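Side-chain contacts in alanine racemase (Oenococcus oeni PSU-1, PDB 3HUR), which belongs to the alanine racemase family, joining an N-terminal domain of the TIM-barrel clan to a C-terminal domain rich in beta-strands: residues V35-K40 / Q227-V232; Y44-I49 / R249-C254. All coordinates share one frame; numbering follows the deposited sequence.

Contact 1 of 2, residues V35-K40 / Q227-V232; sequences VYAVLK and QLISGV. With SO4 (sulfate ion), chain B.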
ATOM      1  N   VAL A  35      15.742  33.385 -19.510  1.00 41.78           N
ATOM      2  CA  VAL A  35      15.012  32.323 -18.791  1.00 38.77           C
ATOM      3  C   VAL A  35      15.733  31.003 -19.004  1.00 37.12           C
ATOM      4  O   VAL A  35      15.923  30.604 -20.142  1.00 36.13           O
ATOM      5  CB  VAL A  35      13.572  32.199 -19.250  1.00 38.23           C
ATOM      6  CG1 VAL A  35      12.911  30.958 -18.642  1.00 36.16           C
ATOM      7  CG2 VAL A  35      12.828  33.416 -18.866  1.00 36.26           C
ATOM      8  N   TYR A  36      16.182  30.404 -17.901  1.00 35.80           N
ATOM      9  CA  TYR A  36      16.789  29.090 -17.837  1.00 35.95           C
ATOM     10  C   TYR A  36      15.764  28.077 -17.306  1.00 35.52           C
ATOM     11  O   TYR A  36      15.402  28.118 -16.122  1.00 35.56           O
ATOM     12  CB  TYR A  36      17.952  29.091 -16.857  1.00 36.25           C
ATOM     13  CG  TYR A  36      19.044  30.084 -17.139  1.00 38.20           C
ATOM     14  CD1 TYR A  36      20.033  30.326 -16.200  1.00 38.29           C
ATOM     15  CD2 TYR A  36      19.103  30.782 -18.345  1.00 40.36           C
ATOM     16  CE1 TYR A  36      21.036  31.219 -16.443  1.00 38.59           C
ATOM     17  CE2 TYR A  36      20.104  31.674 -18.588  1.00 40.20           C
ATOM     18  CZ  TYR A  36      21.061  31.896 -17.634  1.00 39.22           C
ATOM     19  OH  TYR A  36      22.069  32.777 -17.903  1.00 42.98           O
ATOM     20  N   ALA A  37      15.317  27.167 -18.171  1.00 34.52           N
ATOM     21  CA  ALA A  37      14.246  26.208 -17.842  1.00 33.35           C
ATOM     22  C   ALA A  37      14.867  25.064 -17.101  1.00 32.26           C
ATOM     23  O   ALA A  37      15.797  24.452 -17.616  1.00 32.47           O
ATOM     24  CB  ALA A  37      13.608  25.713 -19.091  1.00 33.06           C
ATOM     25  N   VAL A  38      14.418  24.822 -15.866  1.00 31.32           N
ATOM     26  CA  VAL A  38      14.952  23.739 -15.081  1.00 30.48           C
ATOM     27  C   VAL A  38      14.077  22.503 -15.355  1.00 30.93           C
ATOM     28  O   VAL A  38      12.878  22.524 -15.187  1.00 30.36           O
ATOM     29  CB  VAL A  38      15.030  24.086 -13.557  1.00 31.09           C
ATOM     30  CG1 VAL A  38      15.635  22.932 -12.764  1.00 28.61           C
ATOM     31  CG2 VAL A  38      15.861  25.349 -13.293  1.00 29.06           C
ATOM     32  N   LEU A  39      14.725  21.428 -15.763  1.00 30.81           N
ATOM     33  CA  LEU A  39      14.084  20.213 -16.122  1.00 30.93           C
ATOM     34  C   LEU A  39      14.707  19.077 -15.341  1.00 31.57           C
ATOM     35  O   LEU A  39      15.570  18.371 -15.843  1.00 34.43           O
ATOM     36  CB  LEU A  39      14.328  19.975 -17.598  1.00 30.88           C
ATOM     37  CG  LEU A  39      13.545  20.921 -18.504  1.00 32.60           C
ATOM     38  CD1 LEU A  39      13.810  20.490 -19.914  1.00 34.26           C
ATOM     39  CD2 LEU A  39      12.015  20.899 -18.180  1.00 34.10           C
ATOM     40  N   LYS A  40      14.300  18.867 -14.108  1.00 30.79           N
ATOM     41  CA  LYS A  40      14.851  17.758 -13.367  1.00 29.56           C
ATOM     42  C   LYS A  40      13.878  16.594 -13.437  1.00 28.02           C
ATOM     43  O   LYS A  40      12.682  16.782 -13.694  1.00 26.40           O
ATOM     44  CB  LYS A  40      15.092  18.166 -11.938  1.00 30.23           C
ATOM     45  CG  LYS A  40      15.952  19.407 -11.770  1.00 33.16           C
ATOM     46  CD  LYS A  40      15.975  19.772 -10.318  1.00 37.95           C
ATOM     47  CE  LYS A  40      16.957  20.880  -9.953  1.00 39.96           C
ATOM     48  NZ  LYS A  40      16.788  21.080  -8.477  1.00 40.85           N
ATOM     49  N   GLN A 227       9.821  23.615 -11.131  1.00 29.47           N
ATOM     50  CA  GLN A 227       8.562  22.955 -10.876  1.00 29.89           C
ATOM     51  C   GLN A 227       7.369  23.700 -11.374  1.00 29.66           C
ATOM     52  O   GLN A 227       6.314  23.080 -11.617  1.00 30.34           O
ATOM     53  CB  GLN A 227       8.298  22.810  -9.419  1.00 30.74           C
ATOM     54  CG  GLN A 227       9.122  21.884  -8.695  1.00 33.60           C
ATOM     55  CD  GLN A 227       8.482  21.554  -7.353  1.00 37.87           C
ATOM     56  OE1 GLN A 227       9.119  21.680  -6.311  1.00 39.58           O
ATOM     57  NE2 GLN A 227       7.216  21.112  -7.382  1.00 37.88           N
ATOM     58  N   LEU A 228       7.470  25.012 -11.474  1.00 28.60           N
ATOM     59  CA  LEU A 228       6.311  25.789 -11.858  1.00 28.54           C
ATOM     60  C   LEU A 228       5.995  25.620 -13.330  1.00 28.45           C
ATOM     61  O   LEU A 228       4.938  26.100 -13.806  1.00 27.66           O
ATOM     62  CB  LEU A 228       6.516  27.288 -11.566  1.00 29.50           C
ATOM     63  CG  LEU A 228       7.406  28.134 -12.501  1.00 29.56           C
ATOM     64  CD1 LEU A 228       6.774  28.438 -13.826  1.00 29.32           C
ATOM     65  CD2 LEU A 228       7.727  29.450 -11.784  1.00 31.60           C
ATOM     66  N   ILE A 229       6.921  25.029 -14.078  1.00 28.18           N
ATOM     67  CA  ILE A 229       6.677  24.837 -15.498  1.00 28.93           C
ATOM     68  C   ILE A 229       5.420  24.005 -15.736  1.00 29.60           C
ATOM     69  O   ILE A 229       4.693  24.236 -16.677  1.00 30.46           O
ATOM     70  CB  ILE A 229       7.834  24.133 -16.171  1.00 29.02           C
ATOM     71  CG1 ILE A 229       9.059  25.083 -16.242  1.00 30.98           C
ATOM     72  CG2 ILE A 229       7.386  23.698 -17.513  1.00 26.78           C
ATOM     73  CD1 ILE A 229      10.413  24.423 -16.681  1.00 28.77           C
ATOM     74  N   SER A 230       5.174  23.036 -14.865  1.00 29.62           N
ATOM     75  CA  SER A 230       4.056  22.131 -15.032  1.00 29.32           C
ATOM     76  C   SER A 230       2.740  22.762 -14.661  1.00 29.97           C
ATOM     77  O   SER A 230       1.676  22.203 -14.964  1.00 28.98           O
ATOM     78  CB  SER A 230       4.258  20.898 -14.186  1.00 29.03           C
ATOM     79  OG  SER A 230       4.014  21.145 -12.817  1.00 28.13           O
ATOM     80  N   GLY A 231       2.795  23.917 -14.006  1.00 30.06           N
ATOM     81  CA  GLY A 231       1.581  24.636 -13.631  1.00 30.84           C
ATOM     82  C   GLY A 231       1.057  24.297 -12.239  1.00 31.98           C
ATOM     83  O   GLY A 231      -0.032  24.739 -11.828  1.00 32.00           O
ATOM     84  N   VAL A 232       1.799  23.491 -11.500  1.00 33.23           N
ATOM     85  CA  VAL A 232       1.365  23.189 -10.151  1.00 34.38           C
ATOM     86  C   VAL A 232       1.737  24.335  -9.199  1.00 36.43           C
ATOM     87  O   VAL A 232       2.578  25.179  -9.523  1.00 36.54           O
ATOM     88  CB  VAL A 232       2.026  21.900  -9.578  1.00 34.03           C
ATOM     89  CG1 VAL A 232       1.726  20.709 -10.452  1.00 33.38           C
ATOM     90  CG2 VAL A 232       3.517  22.104  -9.342  1.00 30.80           C
TER
HETATM   91  S   SO4 B 395      12.531  25.107  -8.485  1.00 39.45           S
HETATM   92  O1  SO4 B 395      11.677  23.947  -8.462  1.00 43.49           O
HETATM   93  O2  SO4 B 395      12.724  25.696  -7.185  1.00 40.84           O
HETATM   94  O3  SO4 B 395      13.850  24.688  -8.860  1.00 39.22           O
HETATM   95  O4  SO4 B 395      11.830  26.022  -9.371  1.00 38.50           O

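Contact 2 of 2, residues Y44-I49 / R249-C254; sequences YGLGAI and RIFSVC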
ATOM      1  N   TYR A  44      10.206  16.818 -14.827  1.00 22.58           N
ATOM      2  CA  TYR A  44       9.260  16.669 -13.716  1.00 23.91           C
ATOM      3  C   TYR A  44       8.328  15.575 -14.049  1.00 23.66           C
ATOM      4  O   TYR A  44       7.163  15.705 -13.905  1.00 24.46           O
ATOM      5  CB  TYR A  44       8.542  17.996 -13.399  1.00 24.02           C
ATOM      6  CG  TYR A  44       9.534  18.948 -12.851  1.00 26.11           C
ATOM      7  CD1 TYR A  44      10.183  19.859 -13.666  1.00 30.96           C
ATOM      8  CD2 TYR A  44       9.917  18.861 -11.545  1.00 28.63           C
ATOM      9  CE1 TYR A  44      11.153  20.737 -13.142  1.00 32.21           C
ATOM     10  CE2 TYR A  44      10.876  19.694 -11.016  1.00 31.85           C
ATOM     11  CZ  TYR A  44      11.488  20.642 -11.819  1.00 34.38           C
ATOM     12  OH  TYR A  44      12.470  21.447 -11.260  1.00 39.85           O
ATOM     13  N   GLY A  45       8.884  14.484 -14.527  1.00 24.51           N
ATOM     14  CA  GLY A  45       8.085  13.358 -14.960  1.00 25.92           C
ATOM     15  C   GLY A  45       7.127  13.592 -16.112  1.00 26.07           C
ATOM     16  O   GLY A  45       6.228  12.788 -16.304  1.00 26.51           O
ATOM     17  N   LEU A  46       7.339  14.651 -16.881  1.00 26.46           N
ATOM     18  CA  LEU A  46       6.483  14.963 -18.030  1.00 27.34           C
ATOM     19  C   LEU A  46       7.223  14.873 -19.349  1.00 28.13           C
ATOM     20  O   LEU A  46       6.580  14.846 -20.411  1.00 29.82           O
ATOM     21  CB  LEU A  46       5.857  16.360 -17.911  1.00 27.55           C
ATOM     22  CG  LEU A  46       4.999  16.568 -16.680  1.00 28.37           C
ATOM     23  CD1 LEU A  46       4.262  17.865 -16.796  1.00 30.01           C
ATOM     24  CD2 LEU A  46       4.034  15.415 -16.497  1.00 29.30           C
ATOM     25  N   GLY A  47       8.557  14.844 -19.304  1.00 28.34           N
ATOM     26  CA  GLY A  47       9.360  14.555 -20.487  1.00 27.53           C
ATOM     27  C   GLY A  47      10.305  15.690 -20.812  1.00 26.93           C
ATOM     28  O   GLY A  47       9.921  16.696 -21.311  1.00 26.82           O
ATOM     29  N   ALA A  48      11.572  15.516 -20.541  1.00 27.15           N
ATOM     30  CA  ALA A  48      12.498  16.636 -20.656  1.00 27.34           C
ATOM     31  C   ALA A  48      12.737  17.003 -22.128  1.00 27.16           C
ATOM     32  O   ALA A  48      12.763  18.151 -22.509  1.00 28.24           O
ATOM     33  CB  ALA A  48      13.776  16.311 -19.947  1.00 25.88           C
ATOM     34  N   ILE A  49      12.889  16.012 -22.967  1.00 27.43           N
ATOM     35  CA  ILE A  49      13.174  16.252 -24.364  1.00 27.21           C
ATOM     36  C   ILE A  49      12.081  17.045 -25.067  1.00 27.90           C
ATOM     37  O   ILE A  49      12.372  18.113 -25.563  1.00 28.77           O
ATOM     38  CB  ILE A  49      13.431  14.938 -25.048  1.00 27.15           C
ATOM     39  CG1 ILE A  49      14.589  14.270 -24.348  1.00 27.81           C
ATOM     40  CG2 ILE A  49      13.716  15.109 -26.511  1.00 26.27           C
ATOM     41  CD1 ILE A  49      15.596  13.727 -25.228  1.00 30.61           C
ATOM     42  N   ARG A 249      -2.098  24.716 -15.754  1.00 38.10           N
ATOM     43  CA  ARG A 249      -1.763  23.286 -15.485  1.00 37.24           C
ATOM     44  C   ARG A 249      -1.614  22.601 -16.840  1.00 35.65           C
ATOM     45  O   ARG A 249      -2.511  22.671 -17.644  1.00 34.88           O
ATOM     46  CB  ARG A 249      -2.823  22.579 -14.623  1.00 37.30           C
ATOM     47  CG  ARG A 249      -2.507  21.074 -14.313  1.00 40.56           C
ATOM     48  CD  ARG A 249      -3.579  20.358 -13.418  1.00 43.71           C
ATOM     49  NE  ARG A 249      -4.927  20.890 -13.637  1.00 47.76           N
ATOM     50  CZ  ARG A 249      -5.762  20.523 -14.625  1.00 50.40           C
ATOM     51  NH1 ARG A 249      -5.434  19.572 -15.519  1.00 49.85           N
ATOM     52  NH2 ARG A 249      -6.956  21.115 -14.717  1.00 50.37           N
ATOM     53  N   ILE A 250      -0.460  21.989 -17.113  1.00 34.76           N
ATOM     54  CA  ILE A 250      -0.171  21.515 -18.456  1.00 33.85           C
ATOM     55  C   ILE A 250      -0.530  20.057 -18.685  1.00 33.19           C
ATOM     56  O   ILE A 250      -0.576  19.603 -19.825  1.00 33.23           O
ATOM     57  CB  ILE A 250       1.318  21.781 -18.877  1.00 33.97           C
ATOM     58  CG1 ILE A 250       2.300  20.768 -18.277  1.00 33.19           C
ATOM     59  CG2 ILE A 250       1.738  23.184 -18.474  1.00 33.73           C
ATOM     60  CD1 ILE A 250       3.703  21.000 -18.748  1.00 30.55           C
ATOM     61  N   PHE A 251      -0.806  19.323 -17.629  1.00 32.34           N
ATOM     62  CA  PHE A 251      -0.966  17.871 -17.757  1.00 31.95           C
ATOM     63  C   PHE A 251      -2.374  17.484 -17.335  1.00 32.17           C
ATOM     64  O   PHE A 251      -2.994  18.210 -16.588  1.00 31.59           O
ATOM     65  CB  PHE A 251       0.057  17.132 -16.889  1.00 31.56           C
ATOM     66  CG  PHE A 251      -0.029  17.507 -15.455  1.00 29.49           C
ATOM     67  CD1 PHE A 251      -0.826  16.813 -14.602  1.00 27.47           C
ATOM     68  CD2 PHE A 251       0.631  18.626 -14.991  1.00 29.58           C
ATOM     69  CE1 PHE A 251      -0.944  17.191 -13.261  1.00 30.77           C
ATOM     70  CE2 PHE A 251       0.520  19.020 -13.669  1.00 30.23           C
ATOM     71  CZ  PHE A 251      -0.271  18.307 -12.792  1.00 30.55           C
ATOM     72  N   SER A 252      -2.838  16.335 -17.832  1.00 32.47           N
ATOM     73  CA  SER A 252      -4.081  15.696 -17.466  1.00 32.03           C
ATOM     74  C   SER A 252      -3.847  14.198 -17.490  1.00 31.85           C
ATOM     75  O   SER A 252      -2.967  13.699 -18.225  1.00 31.19           O
ATOM     76  CB  SER A 252      -5.109  15.955 -18.521  1.00 33.23           C
ATOM     77  OG  SER A 252      -5.541  17.296 -18.532  1.00 36.71           O
ATOM     78  N   VAL A 253      -4.628  13.474 -16.689  1.00 31.10           N
ATOM     79  CA  VAL A 253      -4.695  12.045 -16.821  1.00 29.99           C
ATOM     80  C   VAL A 253      -6.006  11.813 -17.586  1.00 30.64           C
ATOM     81  O   VAL A 253      -7.055  12.378 -17.245  1.00 30.28           O
ATOM     82  CB  VAL A 253      -4.645  11.302 -15.490  1.00 29.92           C
ATOM     83  CG1 VAL A 253      -4.773   9.775 -15.733  1.00 28.33           C
ATOM     84  CG2 VAL A 253      -3.367  11.601 -14.744  1.00 26.14           C
ATOM     85  N   CYS A 254      -5.917  11.017 -18.644  1.00 30.04           N
ATOM     86  CA  CYS A 254      -7.026  10.763 -19.500  1.00 30.23           C
ATOM     87  C   CYS A 254      -7.249   9.288 -19.672  1.00 30.33           C
ATOM     88  O   CYS A 254      -6.348   8.468 -19.474  1.00 29.92           O
ATOM     89  CB  CYS A 254      -6.726  11.304 -20.896  1.00 30.73           C
ATOM     90  SG  CYS A 254      -6.484  13.024 -20.991  1.00 31.96           S
TER

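Contact 1 of 2, residues V35-K40 / Q227-V232
Ile229 carries nearly all of this contact, reaching from the 3-10 turn 227-230 to barrel strand 34-38. Its CB already points at the strand. CG1 stands anti to the carbonyl carbon (chi1 -70°), and its extended end delivers CD1 as the single contacting atom. That methyl comes to 3.5 Å from Val38 O and lies 4.2 Å from Ala37 CB. A third neighbour is Leu39, whose CB starts away from the turn but whose end swings back until Leu39 CD2 stands 4.2 Å from Ile229 CD1, the two side chains crossing at about a right angle. Leu23 of helix 16-30 and Phe55 of helix 48-57 each touch both Ala37 and Ile229, extending the apolar packing beyond the pair.

At the start of the same turn the chemistry changes. The Gln227 N-H makes a nearly straight bond to O1 of a sulfate ion, with N 3.3 Å from O1 (N-H...O 170°). Gln227 CG also lies 3.3 Å from this oxygen. Ser206 OG gives the anion a second hydrogen bond; the sulfate itself probably came from the crystallisation liquor. The turn thus combines two kinds of chemistry in this crystal: one methyl among buried apolar groups, and a first amide that meets an anion, whose charge the amino end of the 3-10 segment would probably favour.

Contact 2 of 2, residues Y44-I49 / R249-C254
Leu46 points its CB at the loop and strand start 249-254 and sets CD1 against two side chains at once, Ile250 and Phe251. The leucine and isoleucine run aslant to one another, and Leu46 CD1 meets the outer part of the isoleucine, 3.7 Å from Ile250 CD1 and 3.8 Å from Ile250 CG1. The isoleucine reaches this place with CG1 held between its backbone N and carbonyl carbon (chi1 79°), an otherwise cramped choice that turns the long branch toward Leu46. On the next residue Leu46 CD1 lies 4.1 Å from Phe251 CD2, approaching the ring aslant.

A face of that ring is taken by Arg249, whose CG lies 3.7 Å above the ring plane, shifted toward the rim. Further along the same side chain the guanidinium turns back to the backbone: Arg249 NH1 donates to Phe251 O at 3.0 Å. The oxygen is met in its carbonyl plane and lies close to the guanidinium plane, although the bond is bent (N-H...O 144°). Ser252 OG also lies at the guanidinium edge, in its plane. Arginine thus covers Phe251 with its aliphatic part while its polar end turns back to the backbone at Phe251 O.

Behind the contact, Ile250 rests on Ala18, Ala19 and Asn22 of helix 16-30, and Phe251 on Val12, Ile346 and Leu366. Polar bonds flank the apolar patch, from Tyr374 OH to Leu46 O and from Arg372 NH2 to Gly45 O. This is a domain junction of the alanine racemase fold, where the segment following the first barrel strand packs on the start of strand 251-263, in the mixed beta sheet of the C-terminal domain, which strand 10-15 also joins.

How the contacts relate
Both contacts are buried and free of other chains, with centres about 11 Å apart. Contact 1 lies within the barrel domain, joining its first strand to a turn beyond its last; contact 2 joins barrel to beta domain. Each depends on a methyl tip, but contact 1 sits beside an anion, whereas contact 2 is bordered by the exposed Arg249. They adjoin directly: Ser230 O and Ile250 N, 3.0 Å apart, form a probable hydrogen bond, and Tyr44 CE1 packs 3.2 Å from Val38 O. Helix 16-30 backs both, touching Ile229 in one and Ile250 in the other.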